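Local coordinates for protein orotidine 5'-phosphate decarboxylase (Sulfolobus solfataricus, PDB 4DBD) that probably catalyses the decarboxylation of orotidine 5'-phosphate to UMP, the last step of de novo UMP biosynthesis, as a homodimeric TIM-barrel enzyme, at residues A[58-63]-A[70-75]; A[92-97]-A[108-113]. All coordinates share one frame; numbering follows the deposited sequence.

Contact 1: residues A[58-63]-A[70-75]; sequences VDFKLA and KSIVER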
ATOM      1  N   VAL A  58       8.205   7.776  -5.437  1.00 14.73           N
ATOM      2  CA  VAL A  58       6.982   7.736  -4.658  1.00 13.08           C
ATOM      3  C   VAL A  58       6.870   6.324  -4.089  1.00 11.85           C
ATOM      4  O   VAL A  58       6.957   5.336  -4.828  1.00 16.25           O
ATOM      5  CB  VAL A  58       5.736   8.093  -5.502  1.00 14.87           C
ATOM      6  CG1 VAL A  58       4.485   7.637  -4.778  1.00 18.34           C
ATOM      7  CG2 VAL A  58       5.696   9.602  -5.755  1.00 23.55           C
ATOM      8  N   ASP A  59       6.724   6.245  -2.767  1.00 15.44           N
ATOM      9  CA  ASP A  59       6.606   4.961  -2.081  1.00 15.45           C
ATOM     10  C   ASP A  59       5.270   4.890  -1.341  1.00 12.29           C
ATOM     11  O   ASP A  59       5.153   5.314  -0.190  1.00 12.91           O
ATOM     12  CB  ASP A  59       7.787   4.738  -1.119  1.00 14.19           C
ATOM     13  CG  ASP A  59       7.715   3.410  -0.433  1.00 13.74           C
ATOM     14  OD1 ASP A  59       6.895   2.577  -0.883  1.00 15.43           O
ATOM     15  OD2 ASP A  59       8.474   3.180   0.536  1.00 17.31           O
ATOM     16  N   PHE A  60       4.259   4.365  -2.029  1.00 13.46           N
ATOM     17  CA  PHE A  60       2.994   4.039  -1.405  1.00 15.37           C
ATOM     18  C   PHE A  60       2.902   2.520  -1.227  1.00 18.80           C
ATOM     19  O   PHE A  60       1.801   1.977  -1.046  1.00 17.58           O
ATOM     20  CB  PHE A  60       1.827   4.512  -2.276  1.00 15.33           C
ATOM     21  CG  PHE A  60       1.671   6.008  -2.338  1.00 17.04           C
ATOM     22  CD1 PHE A  60       2.540   6.854  -1.662  1.00 16.13           C
ATOM     23  CD2 PHE A  60       0.639   6.565  -3.072  1.00 22.59           C
ATOM     24  CE1 PHE A  60       2.383   8.226  -1.726  1.00 19.36           C
ATOM     25  CE2 PHE A  60       0.474   7.938  -3.137  1.00 24.92           C
ATOM     26  CZ  PHE A  60       1.350   8.771  -2.458  1.00 22.15           C
ATOM     27  N   LYS A  61       4.055   1.844  -1.290  1.00 13.94           N
ATOM     28  CA  LYS A  61       4.125   0.392  -1.111  1.00 14.69           C
ATOM     29  C   LYS A  61       3.026  -0.294  -1.900  1.00 13.88           C
ATOM     30  O   LYS A  61       2.256  -1.099  -1.356  1.00 14.45           O
ATOM     31  CB  LYS A  61       4.009   0.019   0.362  1.00 15.61           C
ATOM     32  CG  LYS A  61       5.219   0.406   1.228  1.00 11.97           C
ATOM     33  CD  LYS A  61       6.498  -0.281   0.751  1.00 14.52           C
ATOM     34  CE  LYS A  61       7.601  -0.207   1.821  1.00 18.44           C
ATOM     35  NZ  LYS A  61       7.990   1.201   2.187  1.00 16.54           N
ATOM     36  N   LEU A  62       2.975   0.006  -3.191  1.00 13.02           N
ATOM     37  CA  LEU A  62       1.861  -0.399  -4.039  1.00 14.19           C
ATOM     38  C   LEU A  62       1.609  -1.900  -3.958  1.00 14.95           C
ATOM     39  O   LEU A  62       2.526  -2.705  -4.094  1.00 13.88           O
ATOM     40  CB  LEU A  62       2.119   0.030  -5.474  1.00 13.02           C
ATOM     41  CG  LEU A  62       2.174   1.550  -5.712  1.00 11.68           C
ATOM     42  CD1 LEU A  62       2.854   1.867  -7.039  1.00 15.03           C
ATOM     43  CD2 LEU A  62       0.774   2.174  -5.635  1.00 16.33           C
ATOM     44  N   ALA A  63       0.358  -2.282  -3.721  1.00 12.57           N
ATOM     45  CA  ALA A  63       0.068  -3.702  -3.499  1.00 12.81           C
ATOM     46  C   ALA A  63      -1.390  -4.012  -3.806  1.00 12.62           C
ATOM     47  O   ALA A  63      -2.165  -4.403  -2.935  1.00 13.95           O
ATOM     48  CB  ALA A  63       0.429  -4.090  -2.085  1.00 12.78           C
ATOM     49  N   LYS A  70      -2.311   1.322 -11.343  1.00 13.99           N
ATOM     50  CA  LYS A  70      -2.207   2.304 -12.426  1.00 13.90           C
ATOM     51  C   LYS A  70      -3.025   3.571 -12.124  1.00 17.36           C
ATOM     52  O   LYS A  70      -2.587   4.688 -12.400  1.00 19.39           O
ATOM     53  CB  LYS A  70      -2.612   1.661 -13.756  1.00 14.86           C
ATOM     54  CG  LYS A  70      -1.594   0.639 -14.255  1.00 15.22           C
ATOM     55  CD  LYS A  70      -2.210  -0.327 -15.260  1.00 19.27           C
ATOM     56  CE  LYS A  70      -2.865   0.390 -16.422  1.00 23.58           C
ATOM     57  NZ  LYS A  70      -3.421  -0.620 -17.396  1.00 21.62           N
ATOM     58  N   SER A  71      -4.204   3.405 -11.529  1.00 19.72           N
ATOM     59  CA  SER A  71      -5.044   4.558 -11.179  1.00 17.74           C
ATOM     60  C   SER A  71      -4.362   5.444 -10.136  1.00 18.25           C
ATOM     61  O   SER A  71      -4.559   6.662 -10.097  1.00 21.79           O
ATOM     62  CB  SER A  71      -6.401   4.095 -10.658  1.00 17.73           C
ATOM     63  OG  SER A  71      -7.141   3.462 -11.688  1.00 23.29           O
ATOM     64  N   ILE A  72      -3.561   4.821  -9.282  1.00 18.21           N
ATOM     65  CA  ILE A  72      -2.793   5.551  -8.292  1.00 16.85           C
ATOM     66  C   ILE A  72      -1.639   6.318  -8.922  1.00 16.93           C
ATOM     67  O   ILE A  72      -1.512   7.532  -8.722  1.00 17.27           O
ATOM     68  CB  ILE A  72      -2.257   4.591  -7.217  1.00 14.89           C
ATOM     69  CG1 ILE A  72      -3.421   4.012  -6.412  1.00 21.37           C
ATOM     70  CG2 ILE A  72      -1.265   5.298  -6.304  1.00 16.01           C
ATOM     71  CD1 ILE A  72      -3.039   2.849  -5.503  1.00 17.36           C
ATOM     72  N   VAL A  73      -0.794   5.634  -9.690  1.00 16.51           N
ATOM     73  CA  VAL A  73       0.430   6.274 -10.161  1.00 15.33           C
ATOM     74  C   VAL A  73       0.191   7.333 -11.233  1.00 18.47           C
ATOM     75  O   VAL A  73       1.011   8.231 -11.412  1.00 20.99           O
ATOM     76  CB  VAL A  73       1.498   5.267 -10.665  1.00 16.60           C
ATOM     77  CG1 VAL A  73       1.872   4.240  -9.554  1.00 16.54           C
ATOM     78  CG2 VAL A  73       1.042   4.580 -11.922  1.00 17.27           C
ATOM     79  N   GLU A  74      -0.917   7.244 -11.954  1.00 18.86           N
ATOM     80  CA  GLU A  74      -1.147   8.255 -12.989  1.00 25.45           C
ATOM     81  C   GLU A  74      -1.453   9.626 -12.371  1.00 25.64           C
ATOM     82  O   GLU A  74      -1.320  10.649 -13.035  1.00 22.14           O
ATOM     83  CB  GLU A  74      -2.218   7.816 -14.002  1.00 27.55           C
ATOM     84  CG  GLU A  74      -3.641   7.875 -13.502  1.00 31.28           C
ATOM     85  CD  GLU A  74      -4.619   7.179 -14.443  1.00 39.45           C
ATOM     86  OE1 GLU A  74      -4.197   6.709 -15.524  1.00 31.27           O
ATOM     87  OE2 GLU A  74      -5.816   7.095 -14.092  1.00 35.63           O
ATOM     88  N   ARG A  75      -1.816   9.635 -11.090  1.00 18.96           N
ATOM     89  CA  ARG A  75      -2.039  10.872 -10.341  1.00 23.22           C
ATOM     90  C   ARG A  75      -0.771  11.362  -9.634  1.00 22.19           C
ATOM     91  O   ARG A  75      -0.825  12.290  -8.826  1.00 25.88           O
ATOM     92  CB  ARG A  75      -3.156  10.680  -9.298  1.00 24.21           C
ATOM     93  CG  ARG A  75      -4.581  10.699  -9.854  1.00 35.19           C
ATOM     94  CD  ARG A  75      -4.896   9.490 -10.708  1.00 42.69           C
ATOM     95  NE  ARG A  75      -6.155   8.856 -10.304  1.00 52.21           N
ATOM     96  CZ  ARG A  75      -6.860   8.015 -11.059  1.00 28.95           C
ATOM     97  NH1 ARG A  75      -6.446   7.697 -12.274  1.00 40.31           N
ATOM     98  NH2 ARG A  75      -7.990   7.495 -10.599  1.00 42.29           N
TER

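Contact 2: residues A[92-97]-A[108-113]; sequences GSLDEL and LYLVAV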
ATOM      1  N   GLY A  92      -1.870  -9.745 -13.791  1.00 15.21           N
ATOM      2  CA  GLY A  92      -3.016  -8.950 -13.377  1.00 15.65           C
ATOM      3  C   GLY A  92      -2.679  -7.960 -12.272  1.00 19.78           C
ATOM      4  O   GLY A  92      -3.565  -7.318 -11.704  1.00 15.22           O
ATOM      5  N   SER A  93      -1.394  -7.841 -11.963  1.00 15.32           N
ATOM      6  CA  SER A  93      -0.937  -6.894 -10.945  1.00 14.07           C
ATOM      7  C   SER A  93       0.340  -6.210 -11.428  1.00 14.92           C
ATOM      8  O   SER A  93       0.279  -5.202 -12.128  1.00 15.61           O
ATOM      9  CB  SER A  93      -0.750  -7.605  -9.605  1.00 16.49           C
ATOM     10  OG  SER A  93      -0.309  -6.718  -8.589  1.00 21.01           O
ATOM     11  N   LEU A  94       1.504  -6.760 -11.100  1.00 13.15           N
ATOM     12  CA  LEU A  94       2.736  -6.087 -11.497  1.00 15.38           C
ATOM     13  C   LEU A  94       2.979  -6.014 -13.012  1.00 18.54           C
ATOM     14  O   LEU A  94       3.598  -5.056 -13.491  1.00 17.34           O
ATOM     15  CB  LEU A  94       3.947  -6.671 -10.767  1.00 19.04           C
ATOM     16  CG  LEU A  94       3.980  -6.368  -9.268  1.00 15.53           C
ATOM     17  CD1 LEU A  94       5.036  -7.228  -8.598  1.00 16.00           C
ATOM     18  CD2 LEU A  94       4.241  -4.868  -9.003  1.00 15.07           C
ATOM     19  N   ASP A  95       2.509  -6.995 -13.781  1.00 15.34           N
ATOM     20  CA  ASP A  95       2.737  -6.900 -15.229  1.00 16.29           C
ATOM     21  C   ASP A  95       2.057  -5.668 -15.830  1.00 18.76           C
ATOM     22  O   ASP A  95       2.654  -4.942 -16.626  1.00 17.27           O
ATOM     23  CB  ASP A  95       2.391  -8.195 -15.997  1.00 15.88           C
ATOM     24  CG  ASP A  95       0.937  -8.632 -15.834  1.00 19.55           C
ATOM     25  OD1 ASP A  95       0.134  -7.924 -15.194  1.00 22.90           O
ATOM     26  OD2 ASP A  95       0.588  -9.699 -16.384  1.00 20.98           O
ATOM     27  N   GLU A  96       0.827  -5.413 -15.404  1.00 17.57           N
ATOM     28  CA  GLU A  96       0.061  -4.284 -15.896  1.00 16.95           C
ATOM     29  C   GLU A  96       0.672  -2.961 -15.455  1.00 18.70           C
ATOM     30  O   GLU A  96       0.692  -1.994 -16.218  1.00 19.54           O
ATOM     31  CB  GLU A  96      -1.389  -4.385 -15.432  1.00 23.93           C
ATOM     32  CG  GLU A  96      -2.136  -5.519 -16.086  1.00 17.63           C
ATOM     33  CD  GLU A  96      -3.552  -5.666 -15.592  1.00 20.53           C
ATOM     34  OE1 GLU A  96      -4.036  -4.778 -14.862  1.00 20.75           O
ATOM     35  OE2 GLU A  96      -4.197  -6.680 -15.949  1.00 23.33           O
ATOM     36  N   LEU A  97       1.171  -2.916 -14.222  1.00 16.74           N
ATOM     37  CA  LEU A  97       1.834  -1.707 -13.727  1.00 15.91           C
ATOM     38  C   LEU A  97       3.145  -1.448 -14.479  1.00 15.18           C
ATOM     39  O   LEU A  97       3.449  -0.303 -14.829  1.00 19.60           O
ATOM     40  CB  LEU A  97       2.088  -1.805 -12.220  1.00 12.56           C
ATOM     41  CG  LEU A  97       2.846  -0.633 -11.593  1.00 12.95           C
ATOM     42  CD1 LEU A  97       2.065   0.669 -11.723  1.00 13.89           C
ATOM     43  CD2 LEU A  97       3.189  -0.919 -10.125  1.00 16.23           C
ATOM     44  N   LEU A 108      10.430   1.362 -11.949  1.00 18.71           N
ATOM     45  CA  LEU A 108       9.781   0.561 -10.913  1.00 15.15           C
ATOM     46  C   LEU A 108      10.837  -0.026  -9.986  1.00 15.20           C
ATOM     47  O   LEU A 108      11.854  -0.546 -10.446  1.00 19.39           O
ATOM     48  CB  LEU A 108       8.958  -0.584 -11.545  1.00 16.95           C
ATOM     49  CG  LEU A 108       8.220  -1.569 -10.634  1.00 14.58           C
ATOM     50  CD1 LEU A 108       7.206  -0.849  -9.737  1.00 16.88           C
ATOM     51  CD2 LEU A 108       7.545  -2.693 -11.434  1.00 14.93           C
ATOM     52  N   TYR A 109      10.605   0.100  -8.683  1.00 15.99           N
ATOM     53  CA  TYR A 109      11.409  -0.571  -7.657  1.00 14.51           C
ATOM     54  C   TYR A 109      10.498  -1.546  -6.924  1.00 14.44           C
ATOM     55  O   TYR A 109       9.396  -1.167  -6.514  1.00 16.46           O
ATOM     56  CB  TYR A 109      11.938   0.452  -6.649  1.00 14.17           C
ATOM     57  CG  TYR A 109      13.069   1.300  -7.172  1.00 18.35           C
ATOM     58  CD1 TYR A 109      14.383   1.018  -6.829  1.00 26.60           C
ATOM     59  CD2 TYR A 109      12.825   2.389  -8.000  1.00 22.88           C
ATOM     60  CE1 TYR A 109      15.427   1.789  -7.301  1.00 25.62           C
ATOM     61  CE2 TYR A 109      13.870   3.175  -8.476  1.00 23.91           C
ATOM     62  CZ  TYR A 109      15.164   2.862  -8.121  1.00 25.71           C
ATOM     63  OH  TYR A 109      16.211   3.617  -8.583  1.00 31.83           O
ATOM     64  N   LEU A 110      10.949  -2.789  -6.737  1.00 15.41           N
ATOM     65  CA  LEU A 110      10.117  -3.780  -6.057  1.00 12.69           C
ATOM     66  C   LEU A 110      10.654  -4.102  -4.664  1.00 16.85           C
ATOM     67  O   LEU A 110      11.858  -4.241  -4.465  1.00 14.15           O
ATOM     68  CB  LEU A 110      10.009  -5.063  -6.873  1.00 10.81           C
ATOM     69  CG  LEU A 110       9.311  -5.002  -8.231  1.00 10.87           C
ATOM     70  CD1 LEU A 110       9.340  -6.377  -8.878  1.00 11.59           C
ATOM     71  CD2 LEU A 110       7.861  -4.501  -8.077  1.00 15.19           C
ATOM     72  N   VAL A 111       9.748  -4.212  -3.700  1.00 12.08           N
ATOM     73  CA  VAL A 111      10.131  -4.539  -2.332  1.00 15.03           C
ATOM     74  C   VAL A 111      10.478  -6.022  -2.209  1.00 15.66           C
ATOM     75  O   VAL A 111       9.637  -6.893  -2.467  1.00 17.92           O
ATOM     76  CB  VAL A 111       9.008  -4.184  -1.349  1.00 13.45           C
ATOM     77  CG1 VAL A 111       9.376  -4.673   0.056  1.00 16.75           C
ATOM     78  CG2 VAL A 111       8.772  -2.686  -1.362  1.00 14.37           C
ATOM     79  N   ALA A 112      11.719  -6.317  -1.823  1.00 13.85           N
ATOM     80  CA  ALA A 112      12.159  -7.719  -1.729  1.00 15.62           C
ATOM     81  C   ALA A 112      12.222  -8.202  -0.289  1.00 14.00           C
ATOM     82  O   ALA A 112      11.741  -9.297   0.027  1.00 17.02           O
ATOM     83  CB  ALA A 112      13.507  -7.933  -2.430  1.00 15.13           C
ATOM     84  N   VAL A 113      12.858  -7.412   0.569  1.00 14.31           N
ATOM     85  CA  VAL A 113      12.975  -7.738   1.982  1.00 13.94           C
ATOM     86  C   VAL A 113      12.714  -6.489   2.818  1.00 18.32           C
ATOM     87  O   VAL A 113      13.264  -5.423   2.544  1.00 18.18           O
ATOM     88  CB  VAL A 113      14.383  -8.261   2.328  1.00 16.80           C
ATOM     89  CG1 VAL A 113      14.421  -8.751   3.780  1.00 16.07           C
ATOM     90  CG2 VAL A 113      14.788  -9.359   1.367  1.00 15.73           C
TER

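Contact 1: residues A[58-63]-A[70-75]
Leu-62 at the end of its strand drives both methyls into the following helix, meeting two residues at once. Its CD1 touches CG1 of Val-73 at 3.6 Å, while CD2 lies 3.8 Å from CG2 of Ile-72, the two side chains passing in opposite directions. With CG1 of Ile-72 anti to the carbonyl carbon (chi1 -66°), CG2 falls anti to the backbone N and reaches the strand. There it also meets CD2 of Phe-60 at 4.0 Å, approaching the ring at a slant, while CG1 of Val-58, from the same strand, lies over one ring face, displaced toward the rim. Branched aliphatic side chains and a phenyl ring suit this buried, wholly apolar layer.

The looser side is that of Lys-70, whose side chain starts away from the strand, and of the exposed Glu-74. Asp-59 and Lys-61 belong instead to the predicted active site. Asp-59 OD1 accepts Lys-61 N in an Asx turn, and OD2 forms a 2.6 Å salt bridge with Lys-61 NZ, met on its syn side. Asp-59 OD2 also pairs with Lys-30, and Lys-61 NZ with Asp-64 of the second subunit, both as salt bridges.

Strand 55-62 thus packs against its own beta-alpha-beta helix, 66-73. Val-73 continues onto Phe-82 of strand 81-85 and Leu-97 of helix 90-103, Phe-60 onto Leu-33 and Val-36 of helix 33-39, and Ile-72 onto Leu-37 of the second subunit.

Contact 2: residues A[92-97]-A[108-113]
Between Leu-94 and Leu-110, and between Leu-97 and Leu-108, methyl groups meet methyl groups, with no ring or carboxylate face or edge in the interface. The flat groups of these segments work elsewhere. Asp-95 starts away from the strand, and its carboxylate takes Gly-92 N on the syn side of OD1, 33° out of its plane, at 3.0 Å. The Tyr-109 ring takes no part in the contact with the helix, and its OH is hydrogen-bonded to Glu-55.

The first leucine pair is tip to tip: CD2 of Leu-110 stands 3.8 Å from CD2 of Leu-94 and 4.0 Å from its CD1, so one methyl sits against the forked end of the other side chain. The second pair crosses at a slant, Leu-97 CD2 to Leu-108 CD1 at 4.0 Å. Leu-97 and Leu-108 both carry CG anti to the backbone N (chi1 177° and 179°), which sets it beside the carbonyl carbon in each, and from there the two methyls meet. Leucine suits these sites because two of them, one from each element, together bridge the 8.7 Å between the CA atoms of Leu-97 and Leu-108. Leu-94 and Leu-108 also reach Ile-134 of helix 124-134, while Leu-97 touches Met-69 of helix 66-73.

The contact closes helix 90-103 onto strand 107-113, the second half of a beta-alpha-beta unit in the TIM barrel. Since the interface is buried and entirely aliphatic, its cohesion rests on excluded water and close fit rather than on directional bonds.

How the contacts relate
Contacts 1 and 2 belong to successive, overlapping beta-alpha-beta units that share strand 81-85, their centres 11 Å apart. Their apolar layers merge outside the barrel wall: Leu-97 CD1 lies 4.0 Å from Val-73 CG2, and Leu-97 CD2 lies 4.2 Å from Leu-62 CD1. Inside, the link is between Lys-61 CD and Val-111 CG2, 3.9 Å apart. Contact 1 carries the predicted catalytic Asp-59 and Lys-61 on its strand, whereas contact 2 contains no predicted catalytic residue. It approaches the site through Leu-97, whose side chain is about 9 Å from that of predicted catalytic Asp-64, and through Ser-93 OG, hydrogen-bonded to the backbone O of Asp-64. Both contacts also touch the second subunit.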